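Side-chain contacts in carbonic anhydrase (Neosartorya fumigata, PDB 7COI), which probably catalyses the reversible hydration of carbon dioxide to hydrogencarbonate as a zinc-dependent beta-class carbonic anhydrase: residues Ser239-Ala244 / Arg248-His253; Ile198-Leu203 / Val221-Leu226. All blocks are in the same frame, centred on the assembly; numbering follows the deposited sequence.

Overall arrangement
Following the chain from the N terminus, contact 2 comes first: helix 193-206 leads through 208-212 into 216-236, and the meeting of 198-203 with 221-226 closes a mostly helical loop of 17 residues. Contact 1 follows, where 239-244 meets 248-253 across just three intervening helical residues. The two are therefore in series, neither nested nor crossed; their centres lie 24 Å apart and their nearest atoms about 10 Å. Helix 216-236 connects them: L223 and L226 on it serve contact 2, while farther along L235 touches V241 and V252 of contact 1. Contact 2 joins helices near the zinc, and contact 1 delivers the chain into sheet strand 251-257.

Contact 1: residues Ser239-Ala244 / Arg248-His253; sequences SVVLEA and RGLQVH
A244 and L250 meet where helix 239-248 ends and turns into strand 251-257, closing the crossover that begins at the parallel neighbour strand 169-175. A244 O accepts R248 N at 3.0 Å, the regular helical bond, and also L250 N at 3.2 Å, two residues beyond it. The donors reach this oxygen from opposite faces of the carbonyl plane, and G249, whose phi is 65°, supplies the bend between them. A244 contributes the largest buried surface of any residue here, 99 Å². Its methyl lies 3.6 Å from L250 CD2, and that branch also reaches V241, with V241 CG1 at 4.1 Å from L250 CD2. With CG anti to the backbone N (chi1 170°), L250 folds its branch against the helix, while V170 meets it from the strand side. R248 packs alongside: its CG is 3.4 Å from A244 O, and its guanidinium turns one face to A244 CB, which stands 3.5 Å above the plane and toward the rim. CG stands between the backbone N and the carbonyl carbon (chi1 63°), and from there the chain runs extended to NE. R248 NH2 hydrogen-bonds to the carbonyls of V162 and V167, which fixes the rotation of the group and ties the helix end to helix 152-164 and the residues before strand 169-175. The turn is thus held by two backbone bonds on A244 O, while A244, V241 and L250 bury its inner side and R248 keeps its charge bonded to backbone carbonyls.

Contact 2: residues Ile198-Leu203 / Val221-Leu226; sequences IPLRQL and VRLAEL
L223 and L203, with 66 and 62 Å² buried, form the centre of this leucine-lined helix crossing, and L226 adds 42 Å². The axes of 198-203 and 221-226 pass 10.1 Å apart at 110°, so the helices meet over a short patch. L223 meets both L200 and L203: with CG anti to its own backbone nitrogen (chi1 -176°), its CD1 comes 3.7 Å from L203 CB and 3.9 Å from L200 O. L203 holds CG anti to the carbonyl carbon (chi1 -72°), which carries CD1 to L226, 3.8 Å from its O and 4.4 Å from its CB. One turn earlier on the helix, L200 CD2 lies 4.2 Å from L223 CG. V181 and L185 of helix 179-185 also cover L223, and A184 touches L200, making this a three-helix apolar cluster. Its inner end approaches the metal site: the side chain of L200 is about 8 Å from the zinc and about 6 Å from that of its ligand C178. No hydrogen bond spans the two segments, so their mutual grip is apolar and probably rests on the fit of the leucines; polar ties such as R222 to E210 lie outside it.

Contact 1: residues Ser239-Ala244 / Arg248-His253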
loop_
_atom_site.group_PDB
_atom_site.type_symbol
_atom_site.label_atom_id
_atom_site.label_comp_id
_atom_site.label_asym_id
_atom_site.label_seq_id
_atom_site.Cartn_x
_atom_site.Cartn_y
_atom_site.Cartn_z
ATOM N N SER A 239 -1.381 6.425 17.117
ATOM C CA SER A 239 -2.115 6.484 18.406
ATOM C C SER A 239 -1.769 5.261 19.264
ATOM O O SER A 239 -1.585 5.427 20.506
ATOM C CB SER A 239 -3.592 6.608 18.198
ATOM O OG SER A 239 -4.200 6.952 19.439
ATOM N N VAL A 240 -1.626 4.074 18.653
ATOM C CA VAL A 240 -1.413 2.832 19.452
ATOM C C VAL A 240 -0.100 2.957 20.234
ATOM O O VAL A 240 -0.050 2.500 21.434
ATOM C CB VAL A 240 -1.492 1.547 18.607
ATOM C CG1 VAL A 240 -0.369 1.443 17.581
ATOM C CG2 VAL A 240 -1.502 0.310 19.479
ATOM N N VAL A 241 0.926 3.532 19.623
ATOM C CA VAL A 241 2.238 3.726 20.281
ATOM C C VAL A 241 2.120 4.817 21.354
ATOM O O VAL A 241 2.611 4.590 22.487
ATOM C CB VAL A 241 3.324 4.056 19.246
ATOM C CG1 VAL A 241 4.651 4.400 19.897
ATOM C CG2 VAL A 241 3.478 2.893 18.266
ATOM N N LEU A 242 1.559 5.973 21.015
ATOM C CA LEU A 242 1.441 7.094 22.002
ATOM C C LEU A 242 0.659 6.619 23.234
ATOM O O LEU A 242 1.088 6.953 24.365
ATOM C CB LEU A 242 0.766 8.298 21.349
ATOM C CG LEU A 242 1.595 8.978 20.271
ATOM C CD1 LEU A 242 0.736 9.889 19.420
ATOM C CD2 LEU A 242 2.763 9.726 20.871
ATOM N N GLU A 243 -0.425 5.875 23.038
ATOM C CA GLU A 243 -1.250 5.314 24.136
ATOM C C GLU A 243 -0.362 4.450 25.058
ATOM O O GLU A 243 -0.424 4.592 26.304
ATOM C CB GLU A 243 -2.414 4.485 23.589
ATOM C CG GLU A 243 -3.515 5.254 22.877
ATOM C CD GLU A 243 -4.389 4.346 22.009
ATOM O OE1 GLU A 243 -4.479 3.122 22.330
ATOM O OE2 GLU A 243 -4.930 4.823 20.973
ATOM N N ALA A 244 0.461 3.561 24.491
ATOM C CA ALA A 244 1.325 2.626 25.254
ATOM C C ALA A 244 2.428 3.398 25.974
ATOM O O ALA A 244 2.838 2.979 27.086
ATOM C CB ALA A 244 1.911 1.569 24.339
ATOM N N ARG A 248 1.950 2.631 29.904
ATOM C CA ARG A 248 2.873 1.652 30.528
ATOM C C ARG A 248 4.340 1.997 30.319
ATOM O O ARG A 248 5.185 1.151 30.631
ATOM C CB ARG A 248 2.571 0.223 30.080
ATOM C CG ARG A 248 2.758 -0.061 28.589
ATOM C CD ARG A 248 3.114 -1.538 28.352
ATOM N NE ARG A 248 3.397 -1.825 26.946
ATOM C CZ ARG A 248 2.467 -1.867 26.000
ATOM N NH1 ARG A 248 1.207 -1.572 26.293
ATOM N NH2 ARG A 248 2.757 -2.105 24.726
ATOM N N GLY A 249 4.655 3.210 29.878
ATOM C CA GLY A 249 6.041 3.636 29.679
ATOM C C GLY A 249 6.702 2.814 28.573
ATOM O O GLY A 249 7.921 2.587 28.681
ATOM N N LEU A 250 5.953 2.399 27.538
ATOM C CA LEU A 250 6.590 1.797 26.329
ATOM C C LEU A 250 7.744 2.693 25.932
ATOM O O LEU A 250 7.590 3.969 25.883
ATOM C CB LEU A 250 5.570 1.692 25.193
ATOM C CG LEU A 250 6.141 1.312 23.821
ATOM C CD1 LEU A 250 6.532 -0.125 23.847
ATOM C CD2 LEU A 250 5.126 1.515 22.714
ATOM N N GLN A 251 8.886 2.091 25.616
ATOM C CA GLN A 251 10.062 2.865 25.209
ATOM C C GLN A 251 10.331 2.580 23.740
ATOM O O GLN A 251 10.077 1.433 23.319
ATOM C CB GLN A 251 11.258 2.484 26.053
ATOM C CG GLN A 251 11.095 2.915 27.506
ATOM C CD GLN A 251 12.230 2.390 28.344
ATOM O OE1 GLN A 251 13.358 2.245 27.883
ATOM N NE2 GLN A 251 11.921 2.054 29.581
ATOM N N VAL A 252 10.862 3.580 23.046
ATOM C CA VAL A 252 11.342 3.404 21.651
ATOM C C VAL A 252 12.829 3.692 21.611
ATOM O O VAL A 252 13.299 4.534 22.377
ATOM C CB VAL A 252 10.511 4.246 20.665
ATOM C CG1 VAL A 252 9.046 3.911 20.798
ATOM C CG2 VAL A 252 10.750 5.750 20.822
ATOM N N HIS A 253 13.561 2.966 20.778
ATOM C CA HIS A 253 15.045 3.029 20.750
ATOM C C HIS A 253 15.518 2.984 19.311
ATOM O O HIS A 253 14.982 2.139 18.568
ATOM C CB HIS A 253 15.653 1.837 21.514
ATOM C CG HIS A 253 15.034 1.579 22.842
ATOM N ND1 HIS A 253 15.478 2.237 23.963
ATOM C CD2 HIS A 253 14.037 0.758 23.234
ATOM C CE1 HIS A 253 14.761 1.838 24.993
ATOM N NE2 HIS A 253 13.897 0.896 24.583
#

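Contact 2: residues Ile198-Leu203 / Val221-Leu226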
loop_
_atom_site.group_PDB
_atom_site.type_symbol
_atom_site.label_atom_id
_atom_site.label_comp_id
_atom_site.label_asym_id
_atom_site.label_seq_id
_atom_site.Cartn_x
_atom_site.Cartn_y
_atom_site.Cartn_z
ATOM N N ILE A 198 11.489 6.265 -1.362
ATOM C CA ILE A 198 11.193 7.726 -1.375
ATOM C C ILE A 198 11.532 8.354 -0.016
ATOM O O ILE A 198 12.095 9.464 -0.008
ATOM C CB ILE A 198 9.745 8.007 -1.806
ATOM C CG1 ILE A 198 9.573 7.840 -3.304
ATOM C CG2 ILE A 198 9.334 9.405 -1.361
ATOM C CD1 ILE A 198 8.101 7.783 -3.738
ATOM N N PRO A 199 11.159 7.780 1.155
ATOM C CA PRO A 199 11.462 8.423 2.438
ATOM C C PRO A 199 12.945 8.726 2.664
ATOM O O PRO A 199 13.259 9.749 3.277
ATOM C CB PRO A 199 10.945 7.418 3.476
ATOM C CG PRO A 199 9.788 6.728 2.757
ATOM C CD PRO A 199 10.316 6.578 1.344
ATOM N N LEU A 200 13.812 7.848 2.159
ATOM C CA LEU A 200 15.272 8.032 2.225
ATOM C C LEU A 200 15.671 9.187 1.303
ATOM O O LEU A 200 16.502 9.992 1.734
ATOM C CB LEU A 200 15.958 6.730 1.862
ATOM C CG LEU A 200 15.901 5.647 2.931
ATOM C CD1 LEU A 200 16.304 4.310 2.352
ATOM C CD2 LEU A 200 16.829 6.003 4.074
ATOM N N ARG A 201 15.089 9.293 0.105
ATOM C CA ARG A 201 15.387 10.441 -0.804
ATOM C C ARG A 201 14.832 11.740 -0.226
ATOM O O ARG A 201 15.457 12.792 -0.442
ATOM C CB ARG A 201 14.905 10.173 -2.219
ATOM C CG ARG A 201 15.640 9.061 -2.922
ATOM C CD ARG A 201 15.142 8.932 -4.331
ATOM N NE ARG A 201 15.812 7.800 -4.916
ATOM C CZ ARG A 201 16.986 7.860 -5.506
ATOM N NH1 ARG A 201 17.578 9.039 -5.656
ATOM N NH2 ARG A 201 17.531 6.753 -5.979
ATOM N N GLN A 202 13.741 11.694 0.548
ATOM C CA GLN A 202 13.215 12.917 1.192
ATOM C C GLN A 202 14.255 13.413 2.222
ATOM O O GLN A 202 14.506 14.652 2.297
ATOM C CB GLN A 202 11.870 12.642 1.853
ATOM C CG GLN A 202 10.772 12.313 0.833
ATOM C CD GLN A 202 9.482 11.969 1.527
ATOM O OE1 GLN A 202 9.463 11.245 2.520
ATOM N NE2 GLN A 202 8.396 12.517 1.023
ATOM N N LEU A 203 14.825 12.484 2.999
ATOM C CA LEU A 203 15.884 12.812 3.983
ATOM C C LEU A 203 17.123 13.312 3.243
ATOM O O LEU A 203 17.728 14.305 3.718
ATOM C CB LEU A 203 16.198 11.585 4.845
ATOM C CG LEU A 203 15.134 11.224 5.858
ATOM C CD1 LEU A 203 15.411 9.845 6.441
ATOM C CD2 LEU A 203 15.059 12.289 6.955
ATOM N N VAL A 221 26.319 5.968 6.320
ATOM C CA VAL A 221 26.086 5.872 7.783
ATOM C C VAL A 221 25.177 7.014 8.217
ATOM O O VAL A 221 24.268 6.731 8.992
ATOM C CB VAL A 221 27.414 5.866 8.567
ATOM C CG1 VAL A 221 27.211 6.088 10.060
ATOM C CG2 VAL A 221 28.156 4.565 8.307
ATOM N N ARG A 222 25.426 8.249 7.792
ATOM C CA ARG A 222 24.674 9.433 8.272
ATOM C C ARG A 222 23.222 9.266 7.852
ATOM O O ARG A 222 22.336 9.464 8.678
ATOM C CB ARG A 222 25.228 10.746 7.712
ATOM C CG ARG A 222 24.514 11.994 8.220
ATOM C CD ARG A 222 24.491 12.167 9.720
ATOM N NE ARG A 222 25.878 12.289 10.175
ATOM C CZ ARG A 222 26.659 13.378 10.065
ATOM N NH1 ARG A 222 26.209 14.509 9.544
ATOM N NH2 ARG A 222 27.907 13.324 10.491
ATOM N N LEU A 223 22.993 8.900 6.604
ATOM C CA LEU A 223 21.601 8.746 6.105
ATOM C C LEU A 223 20.941 7.567 6.830
ATOM O O LEU A 223 19.736 7.661 7.114
ATOM C CB LEU A 223 21.612 8.566 4.587
ATOM C CG LEU A 223 20.224 8.494 3.956
ATOM C CD1 LEU A 223 19.344 9.655 4.371
ATOM C CD2 LEU A 223 20.325 8.439 2.453
ATOM N N ALA A 224 21.667 6.494 7.131
ATOM C CA ALA A 224 21.139 5.349 7.914
ATOM C C ALA A 224 20.684 5.842 9.285
ATOM O O ALA A 224 19.646 5.448 9.744
ATOM C CB ALA A 224 22.178 4.253 8.016
ATOM N N GLU A 225 21.470 6.706 9.942
ATOM C CA GLU A 225 21.103 7.289 11.264
ATOM C C GLU A 225 19.879 8.192 11.121
ATOM O O GLU A 225 19.000 8.113 11.981
ATOM C CB GLU A 225 22.247 8.122 11.850
ATOM C CG GLU A 225 23.476 7.291 12.124
ATOM C CD GLU A 225 24.700 8.074 12.563
ATOM O OE1 GLU A 225 24.767 9.276 12.258
ATOM O OE2 GLU A 225 25.595 7.461 13.167
ATOM N N LEU A 226 19.869 9.071 10.115
ATOM C CA LEU A 226 18.736 10.000 9.886
ATOM C C LEU A 226 17.469 9.175 9.626
ATOM O O LEU A 226 16.408 9.540 10.135
ATOM C CB LEU A 226 19.057 10.933 8.720
ATOM C CG LEU A 226 20.112 12.008 9.004
ATOM C CD1 LEU A 226 20.478 12.641 7.696
ATOM C CD2 LEU A 226 19.603 13.022 10.018
#